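Local coordinates for protein-S-isoprenylcysteine O-methyltransferase (Tribolium castaneum, PDB 5V7P), which methylates the carboxylate of isoprenylated C-terminal cysteines on proteins, using S-adenosyl-L-methionine as methyl donor, in the membrane of the endoplasmic reticulum, at residues 65-70 with 118-123; 89-94 with 154-159; 221-224 with 230-233. All coordinates share one frame; numbering follows the deposited sequence.

Overall arrangement
Three contacts sample the helical bundle of this membrane enzyme, all partly buried and all mixing buried with partly exposed residues. Contact 1 joins helix 59-84 to the loop between helices 90-113 and 129-148, and lies across the chain's centre from the other two. Contacts 2 and 3, centres about 13 Å apart, meet where Leu158 O lies 3.6 Å from Ile224 CG2. Contact 2 joins helices 90-113 and 156-180, and contact 3 helices 210-225 and 231-258. The chemistry differs: in contact 1 an arginine's polar end is answered within its own helix, whereas lipid heads lie beside a histidine and glutamine in contact 2 and a hairpin glutamine in contact 3.

Contact 1 of 3, residues 65-70 with 118-123; sequences AIRAAF and VSTDSF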
# COMPACT_ATOMS: atom_id res chain seq x y z
N ALA A 65 3.34 -16.64 7.75
CA ALA A 65 4.40 -17.49 7.24
C ALA A 65 4.19 -17.82 5.76
O ALA A 65 5.14 -17.80 4.98
CB ALA A 65 4.49 -18.77 8.06
N ILE A 66 2.95 -18.12 5.37
CA ILE A 66 2.72 -18.56 4.00
C ILE A 66 2.92 -17.41 3.02
O ILE A 66 3.39 -17.62 1.89
CB ILE A 66 1.31 -19.18 3.86
CG1 ILE A 66 1.17 -19.90 2.51
CG2 ILE A 66 0.22 -18.12 4.00
CD1 ILE A 66 2.02 -21.14 2.37
N ARG A 67 2.58 -16.19 3.42
CA ARG A 67 2.82 -15.04 2.56
C ARG A 67 4.32 -14.78 2.40
O ARG A 67 4.80 -14.52 1.30
CB ARG A 67 2.11 -13.81 3.11
CG ARG A 67 0.60 -13.86 2.91
CD ARG A 67 -0.12 -12.80 3.73
NE ARG A 67 -1.54 -12.74 3.39
CZ ARG A 67 -2.44 -13.63 3.78
NH1 ARG A 67 -2.09 -14.66 4.54
NH2 ARG A 67 -3.71 -13.49 3.42
N ALA A 68 5.07 -14.86 3.51
CA ALA A 68 6.51 -14.69 3.43
C ALA A 68 7.15 -15.78 2.57
O ALA A 68 8.04 -15.50 1.77
CB ALA A 68 7.12 -14.69 4.83
N ALA A 69 6.69 -17.02 2.73
CA ALA A 69 7.21 -18.11 1.91
C ALA A 69 6.87 -17.89 0.44
O ALA A 69 7.69 -18.16 -0.45
CB ALA A 69 6.65 -19.44 2.39
N PHE A 70 5.66 -17.42 0.15
CA PHE A 70 5.27 -17.15 -1.23
C PHE A 70 6.17 -16.09 -1.85
O PHE A 70 6.58 -16.22 -3.01
CB PHE A 70 3.80 -16.72 -1.29
CG PHE A 70 3.40 -16.11 -2.60
CD1 PHE A 70 3.13 -16.91 -3.70
CD2 PHE A 70 3.29 -14.74 -2.73
CE1 PHE A 70 2.76 -16.35 -4.91
CE2 PHE A 70 2.92 -14.17 -3.94
CZ PHE A 70 2.65 -14.98 -5.03
N VAL A 118 1.66 -5.37 13.63
CA VAL A 118 2.11 -6.11 12.46
C VAL A 118 1.03 -7.11 12.10
O VAL A 118 0.59 -7.90 12.95
CB VAL A 118 3.47 -6.79 12.71
CG1 VAL A 118 3.36 -7.91 13.74
CG2 VAL A 118 4.05 -7.31 11.40
N SER A 119 0.58 -7.07 10.85
CA SER A 119 -0.46 -7.97 10.36
C SER A 119 -0.14 -8.33 8.92
O SER A 119 0.84 -7.86 8.33
CB SER A 119 -1.85 -7.34 10.49
OG SER A 119 -1.94 -6.17 9.69
N THR A 120 -0.98 -9.19 8.33
CA THR A 120 -0.84 -9.51 6.92
C THR A 120 -1.00 -8.27 6.05
O THR A 120 -0.53 -8.27 4.90
CB THR A 120 -1.87 -10.56 6.51
OG1 THR A 120 -3.19 -10.08 6.77
CG2 THR A 120 -1.64 -11.86 7.28
N ASP A 121 -1.64 -7.22 6.57
CA ASP A 121 -1.72 -5.95 5.85
C ASP A 121 -0.36 -5.29 5.71
O ASP A 121 -0.17 -4.46 4.81
CB ASP A 121 -2.69 -5.01 6.56
CG ASP A 121 -4.05 -5.65 6.80
OD1 ASP A 121 -4.58 -6.29 5.87
OD2 ASP A 121 -4.57 -5.52 7.93
N SER A 122 0.59 -5.63 6.59
CA SER A 122 1.92 -5.03 6.52
C SER A 122 2.68 -5.47 5.28
O SER A 122 3.64 -4.79 4.89
CB SER A 122 2.71 -5.39 7.78
OG SER A 122 2.06 -4.90 8.94
N PHE A 123 2.29 -6.58 4.65
CA PHE A 123 2.83 -6.92 3.33
C PHE A 123 2.33 -5.98 2.24
O PHE A 123 2.78 -6.09 1.10
CB PHE A 123 2.47 -8.37 2.97
CG PHE A 123 3.18 -9.40 3.79
CD1 PHE A 123 4.52 -9.67 3.57
CD2 PHE A 123 2.52 -10.11 4.78
CE1 PHE A 123 5.19 -10.62 4.32
CE2 PHE A 123 3.18 -11.06 5.53
CZ PHE A 123 4.52 -11.31 5.30
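Arg67 meets Thr120 and Phe123 where a transmembrane helix of the bundle packs against a short 3-10 turn, an example of an arginine whose stem packs on a ring and whose guanidinium packs on a threonine while bonding within its own helix. Phe123 supplies the platform. Arg67 CB lies over one face of the ring, 4.1 Å from the centroid and 22° off the normal, a CH-pi contact displaced toward the rim at CE2. Further along the stem, Arg67 CD passes 3.9 Å from Phe123 CD2. With CG set beside its backbone N (chi1 -73°) and the chain extended from there to NE, the arginine crosses the ring and runs on to Thr120. There the methyl group of the threonine, CG2, sits over one face of the guanidinium, off-centre, and CB approaches Arg67 NE at 3.8 Å. Guanidinium and phenyl planes are 28° apart. NH1 bonds to the carbonyl of Ala63, one turn earlier in the helix, which gives the charged end a polar partner on its own side of the interface. The threonine torsion sets CG2 opposite the carbonyl carbon, and it is this branch that faces the arginine. The tip of the phenylalanine ring, CZ, reaches Ala68 CB at 4.3 Å. Beyond the two segments the ring stacks with Phe107, so Phe123 ties helix 59-84 to helix 90-113. The turn has internal bonds of its own. Ser119 N donates to Ser122 OG at 3.2 Å, almost straight, and Ser119 OG donates to Asp121 OD2 at 3.2 Å, meeting that oxygen from above the carboxylate plane.

Contact 2 of 3, residues 89-94 with 154-159; sequences IQIFGG and EIHWLS. With MPG ([(Z)-octadec-9-enyl] (2R)-2,3-bis(oxidanyl)propanoate), chain S; D10 (decane), chain N; D10 (decane), chain J.
Ile91 pushes its CD1 methyl between His156 and Ser159, probably near the lumenal ends of helices 90-113 and 156-180. The methyl is 3.5 Å from Ser159 CB, tighter than ordinary van der Waals contact, and 3.5 Å from His156 ND1, while CG2 of the same isoleucine rests near Ser159 OG. With both its torsions near -60°, Ile91 bends its end toward helix 156-180, although its CB does not face it. Ser159 OG touches the isoleucine too, 3.4 Å from Ile91 CD1, yet its polar need is met by a hydrogen bond with the carbonyl of Ile225.

Lipid contacts form the second group. The dihydroxypropanoate (glycerate) head of MPG sits over one face of the His156 ring, with its O3 3.1 Å from His156 CG, and its O2 lies 3.2 Å from Gln90 CB. The glutamine side chain crosses that of the histidine at about a right angle and brings its amide to the edge of the imidazole. A decane carbon, C6, lies over one face of the Trp157 ring, and Ile155 CG2 covers the opposite face.

Together these contacts imply a mixed surface: Ile91 packs between the helices beside a lipid head, while Gln90 and His156 probably offer that hydroxylated head polar surroundings, probably near the membrane boundary.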
# COMPACT_ATOMS: atom_id res chain seq x y z
N ILE A 89 12.74 -12.63 -22.46
CA ILE A 89 11.94 -12.76 -21.24
C ILE A 89 12.71 -12.37 -19.98
O ILE A 89 12.06 -12.02 -18.98
CB ILE A 89 11.40 -14.20 -21.10
CG1 ILE A 89 10.82 -14.70 -22.43
CG2 ILE A 89 10.36 -14.29 -19.99
CD1 ILE A 89 9.65 -13.88 -22.96
N GLN A 90 14.04 -12.41 -19.98
CA GLN A 90 14.80 -12.24 -18.75
C GLN A 90 14.37 -11.01 -17.96
O GLN A 90 14.45 -11.00 -16.73
CB GLN A 90 16.29 -12.16 -19.07
CG GLN A 90 16.88 -13.47 -19.56
CD GLN A 90 18.33 -13.35 -19.98
OE1 GLN A 90 18.71 -12.38 -20.64
NE2 GLN A 90 19.14 -14.32 -19.59
N ILE A 91 13.91 -9.97 -18.65
CA ILE A 91 13.48 -8.75 -17.98
C ILE A 91 12.43 -9.05 -16.92
O ILE A 91 12.47 -8.52 -15.81
CB ILE A 91 12.96 -7.73 -19.02
CG1 ILE A 91 14.06 -7.36 -20.02
CG2 ILE A 91 12.43 -6.50 -18.34
CD1 ILE A 91 15.34 -6.86 -19.39
N PHE A 92 11.46 -9.91 -17.26
CA PHE A 92 10.36 -10.16 -16.35
C PHE A 92 10.84 -10.78 -15.04
O PHE A 92 10.23 -10.56 -13.99
CB PHE A 92 9.32 -11.05 -17.02
CG PHE A 92 7.96 -10.98 -16.40
CD1 PHE A 92 7.09 -9.95 -16.72
CD2 PHE A 92 7.55 -11.94 -15.48
CE1 PHE A 92 5.84 -9.88 -16.14
CE2 PHE A 92 6.30 -11.87 -14.91
CZ PHE A 92 5.44 -10.84 -15.24
N GLY A 93 11.93 -11.55 -15.09
CA GLY A 93 12.45 -12.16 -13.88
C GLY A 93 12.91 -11.13 -12.86
O GLY A 93 12.60 -11.24 -11.67
N GLY A 94 13.65 -10.12 -13.32
CA GLY A 94 14.08 -9.07 -12.40
C GLY A 94 12.92 -8.29 -11.83
O GLY A 94 12.96 -7.86 -10.67
N GLU A 154 14.70 -6.68 -25.22
CA GLU A 154 16.12 -7.03 -25.24
C GLU A 154 17.02 -5.82 -25.04
O GLU A 154 18.24 -5.94 -25.19
CB GLU A 154 16.46 -7.73 -26.56
CG GLU A 154 15.94 -9.15 -26.66
CD GLU A 154 16.05 -9.72 -28.06
OE1 GLU A 154 14.99 -9.97 -28.68
OE2 GLU A 154 17.18 -9.91 -28.54
N ILE A 155 16.45 -4.66 -24.72
CA ILE A 155 17.24 -3.45 -24.46
C ILE A 155 17.52 -3.45 -22.96
O ILE A 155 16.90 -2.75 -22.16
CB ILE A 155 16.52 -2.18 -24.92
CG1 ILE A 155 16.07 -2.32 -26.38
CG2 ILE A 155 17.44 -0.97 -24.76
CD1 ILE A 155 15.15 -1.21 -26.86
N HIS A 156 18.50 -4.27 -22.57
CA HIS A 156 18.72 -4.54 -21.15
C HIS A 156 19.22 -3.31 -20.40
O HIS A 156 18.91 -3.15 -19.21
CB HIS A 156 19.70 -5.70 -20.99
CG HIS A 156 19.12 -7.03 -21.33
ND1 HIS A 156 17.85 -7.18 -21.85
CD2 HIS A 156 19.63 -8.28 -21.23
CE1 HIS A 156 17.60 -8.46 -22.05
NE2 HIS A 156 18.66 -9.15 -21.68
N TRP A 157 19.98 -2.43 -21.05
CA TRP A 157 20.49 -1.25 -20.35
C TRP A 157 19.35 -0.34 -19.91
O TRP A 157 19.43 0.28 -18.84
CB TRP A 157 21.48 -0.48 -21.23
CG TRP A 157 20.91 0.04 -22.51
CD1 TRP A 157 20.92 -0.59 -23.73
CD2 TRP A 157 20.25 1.29 -22.72
NE1 TRP A 157 20.31 0.19 -24.67
CE2 TRP A 157 19.89 1.35 -24.08
CE3 TRP A 157 19.93 2.37 -21.89
CZ2 TRP A 157 19.22 2.45 -24.63
CZ3 TRP A 157 19.27 3.45 -22.43
CH2 TRP A 157 18.92 3.48 -23.79
N LEU A 158 18.28 -0.26 -20.70
CA LEU A 158 17.11 0.51 -20.27
C LEU A 158 16.47 -0.11 -19.04
O LEU A 158 16.17 0.58 -18.06
CB LEU A 158 16.09 0.60 -21.41
CG LEU A 158 15.70 1.98 -21.93
CD1 LEU A 158 14.59 1.85 -22.97
CD2 LEU A 158 15.27 2.92 -20.82
N SER A 159 16.26 -1.43 -19.07
CA SER A 159 15.64 -2.11 -17.93
C SER A 159 16.49 -1.98 -16.68
O SER A 159 15.96 -1.81 -15.57
CB SER A 159 15.41 -3.58 -18.28
OG SER A 159 14.96 -4.31 -17.15
C2 MPG S . 22.17 -11.40 -14.80
C3 MPG S . 21.06 -11.40 -13.75
C4 MPG S . 21.65 -11.49 -12.35
C5 MPG S . 22.06 -10.10 -11.87
C6 MPG S . 20.82 -9.34 -11.39
C7 MPG S . 21.21 -7.96 -10.86
C8 MPG S . 21.84 -7.09 -11.94
C9 MPG S . 20.88 -6.94 -13.12
C10 MPG S . 21.25 -6.39 -14.26
C11 MPG S . 22.66 -5.84 -14.50
C12 MPG S . 23.47 -6.86 -15.29
C13 MPG S . 24.96 -6.55 -15.13
C14 MPG S . 25.23 -5.11 -15.54
O1 MPG S . 20.59 -10.25 -16.18
C1 MPG S . 21.56 -11.26 -16.20
CXD MPG S . 18.53 -9.36 -17.37
O2 MPG S . 17.93 -9.46 -18.63
C21 MPG S . 18.81 -7.89 -17.04
O3 MPG S . 18.98 -7.17 -18.24
O4 MPG S . 20.22 -10.67 -18.35
CX3 MPG S . 19.84 -10.15 -17.36
C3 D10 N . 24.65 1.25 -21.91
C4 D10 N . 24.04 2.34 -22.79
C5 D10 N . 23.83 1.79 -24.20
C6 D10 N . 23.19 2.87 -25.08
C7 D10 N . 22.98 2.32 -26.49
C1 D10 J . 3.31 -13.81 -13.88
C2 D10 J . 3.09 -13.70 -12.38
C3 D10 J . 3.91 -12.55 -11.80
C4 D10 J . 3.64 -12.45 -10.30
C5 D10 J . 4.43 -11.28 -9.70
C6 D10 J . 4.05 -11.14 -8.23
C7 D10 J . 4.88 -10.04 -7.58
C8 D10 J . 4.25 -9.63 -6.25
C9 D10 J . 4.37 -10.79 -5.26

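Contact 3 of 3, residues 221-224 with 230-233; sequences GTQI and LCIP. With MPG ([(Z)-octadec-9-enyl] (2R)-2,3-bis(oxidanyl)propanoate), chain B.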
# COMPACT_ATOMS: atom_id res chain seq x y z
N GLY A 221 9.63 2.85 -11.59
CA GLY A 221 10.78 2.04 -11.92
C GLY A 221 10.41 0.64 -12.38
O GLY A 221 11.00 0.11 -13.32
N THR A 222 9.43 0.03 -11.71
CA THR A 222 9.03 -1.33 -12.07
C THR A 222 8.68 -1.42 -13.55
O THR A 222 9.02 -2.40 -14.22
CB THR A 222 7.85 -1.79 -11.22
OG1 THR A 222 6.72 -0.95 -11.47
CG2 THR A 222 8.20 -1.74 -9.73
N GLN A 223 7.99 -0.41 -14.08
CA GLN A 223 7.61 -0.42 -15.48
C GLN A 223 8.75 -0.03 -16.41
O GLN A 223 8.71 -0.39 -17.59
CB GLN A 223 6.41 0.52 -15.69
CG GLN A 223 5.20 0.12 -14.88
CD GLN A 223 4.85 -1.34 -15.05
OE1 GLN A 223 4.56 -1.80 -16.15
NE2 GLN A 223 4.91 -2.10 -13.95
N ILE A 224 9.75 0.68 -15.90
CA ILE A 224 10.97 0.87 -16.68
C ILE A 224 11.73 -0.45 -16.79
O ILE A 224 12.30 -0.77 -17.84
CB ILE A 224 11.84 1.98 -16.07
CG1 ILE A 224 11.05 3.30 -16.05
CG2 ILE A 224 13.14 2.13 -16.86
CD1 ILE A 224 11.81 4.49 -15.48
N LEU A 230 3.41 1.74 -22.41
CA LEU A 230 2.07 2.17 -22.03
C LEU A 230 1.91 2.31 -20.52
O LEU A 230 1.25 3.25 -20.06
CB LEU A 230 1.03 1.18 -22.56
CG LEU A 230 0.99 0.96 -24.08
CD1 LEU A 230 -0.07 -0.06 -24.44
CD2 LEU A 230 0.74 2.27 -24.82
N CYS A 231 2.50 1.41 -19.74
CA CYS A 231 2.30 1.42 -18.30
C CYS A 231 3.13 2.50 -17.60
O CYS A 231 2.73 2.97 -16.53
CB CYS A 231 2.63 0.05 -17.71
SG CYS A 231 1.27 -1.14 -17.79
N ILE A 232 4.26 2.89 -18.18
CA ILE A 232 5.14 3.86 -17.54
C ILE A 232 4.37 5.15 -17.30
O ILE A 232 4.29 5.60 -16.15
CB ILE A 232 6.42 4.09 -18.36
CG1 ILE A 232 7.39 2.93 -18.16
CG2 ILE A 232 7.10 5.41 -17.97
CD1 ILE A 232 8.59 2.94 -19.11
N PRO A 233 3.78 5.78 -18.32
CA PRO A 233 3.02 7.00 -18.05
C PRO A 233 1.78 6.75 -17.20
O PRO A 233 1.46 7.57 -16.33
CB PRO A 233 2.66 7.52 -19.45
CG PRO A 233 3.54 6.77 -20.39
CD PRO A 233 3.75 5.44 -19.75
C2 MPG B . -0.10 0.10 -10.23
C3 MPG B . 0.79 1.33 -10.14
C4 MPG B . 0.60 2.06 -8.81
C5 MPG B . 1.69 3.10 -8.66
C6 MPG B . 1.41 3.93 -7.42
C7 MPG B . 1.49 3.11 -6.13
C8 MPG B . 0.41 3.64 -5.20
C9 MPG B . 0.70 3.16 -3.78
C10 MPG B . -0.06 2.31 -3.13
C11 MPG B . -1.32 1.69 -3.72
C12 MPG B . -1.53 0.30 -3.12
C13 MPG B . -1.91 0.41 -1.65
C14 MPG B . -1.59 -0.92 -0.98
C15 MPG B . -2.18 -0.95 0.43
C16 MPG B . -3.01 -2.22 0.62
O1 MPG B . 1.28 -1.76 -9.69
C1 MPG B . 0.27 -0.95 -9.18
CXD MPG B . 3.55 -2.75 -9.27
O2 MPG B . 4.80 -2.23 -9.63
C21 MPG B . 3.08 -3.73 -10.36
O3 MPG B . 3.92 -3.64 -11.48
O4 MPG B . 2.86 -0.61 -8.56
CX3 MPG B . 2.55 -1.60 -9.14
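Helices 210-225 and 231-258 form a helical hairpin joined by a short loop, and their backbones come close at Gln223 and Ile232, whose CA atoms are 5.4 Å apart. The side chain of Gln223 fills the angle between them. Its CB packs 3.6 Å from Ile232 CG1, and a bend at chi2 (-50°) folds the amide back toward Cys231, bringing Gln223 OE1 within 3.1 Å of Cys231 CB. The same oxygen accepts a hydrogen bond from Asn228 ND2 in the connecting loop, which helps fix the rotation of the amide. On its other side, Gln223 NE2 donates to Thr222 OG1 at 3.3 Å, with an angle of 152° and the hydroxyl tilted from the amide plane. Thr222 OG1 is also bonded to the carbonyl of Ser219. Ile224 and Ile232 cross at about a right angle and pair through Ile224 CG1 and Ile232 CD1. The hairpin belongs to the ICMT family region, and Thr222 and Gln223 line a pocket holding an MPG molecule that is hydrogen-bonded to Tyr95 OH. Both residues approach its diol: Thr222 OG1 lies 3.0 Å from O2 of the lipid, and Gln223 NE2 lies 3.1 Å from its O3.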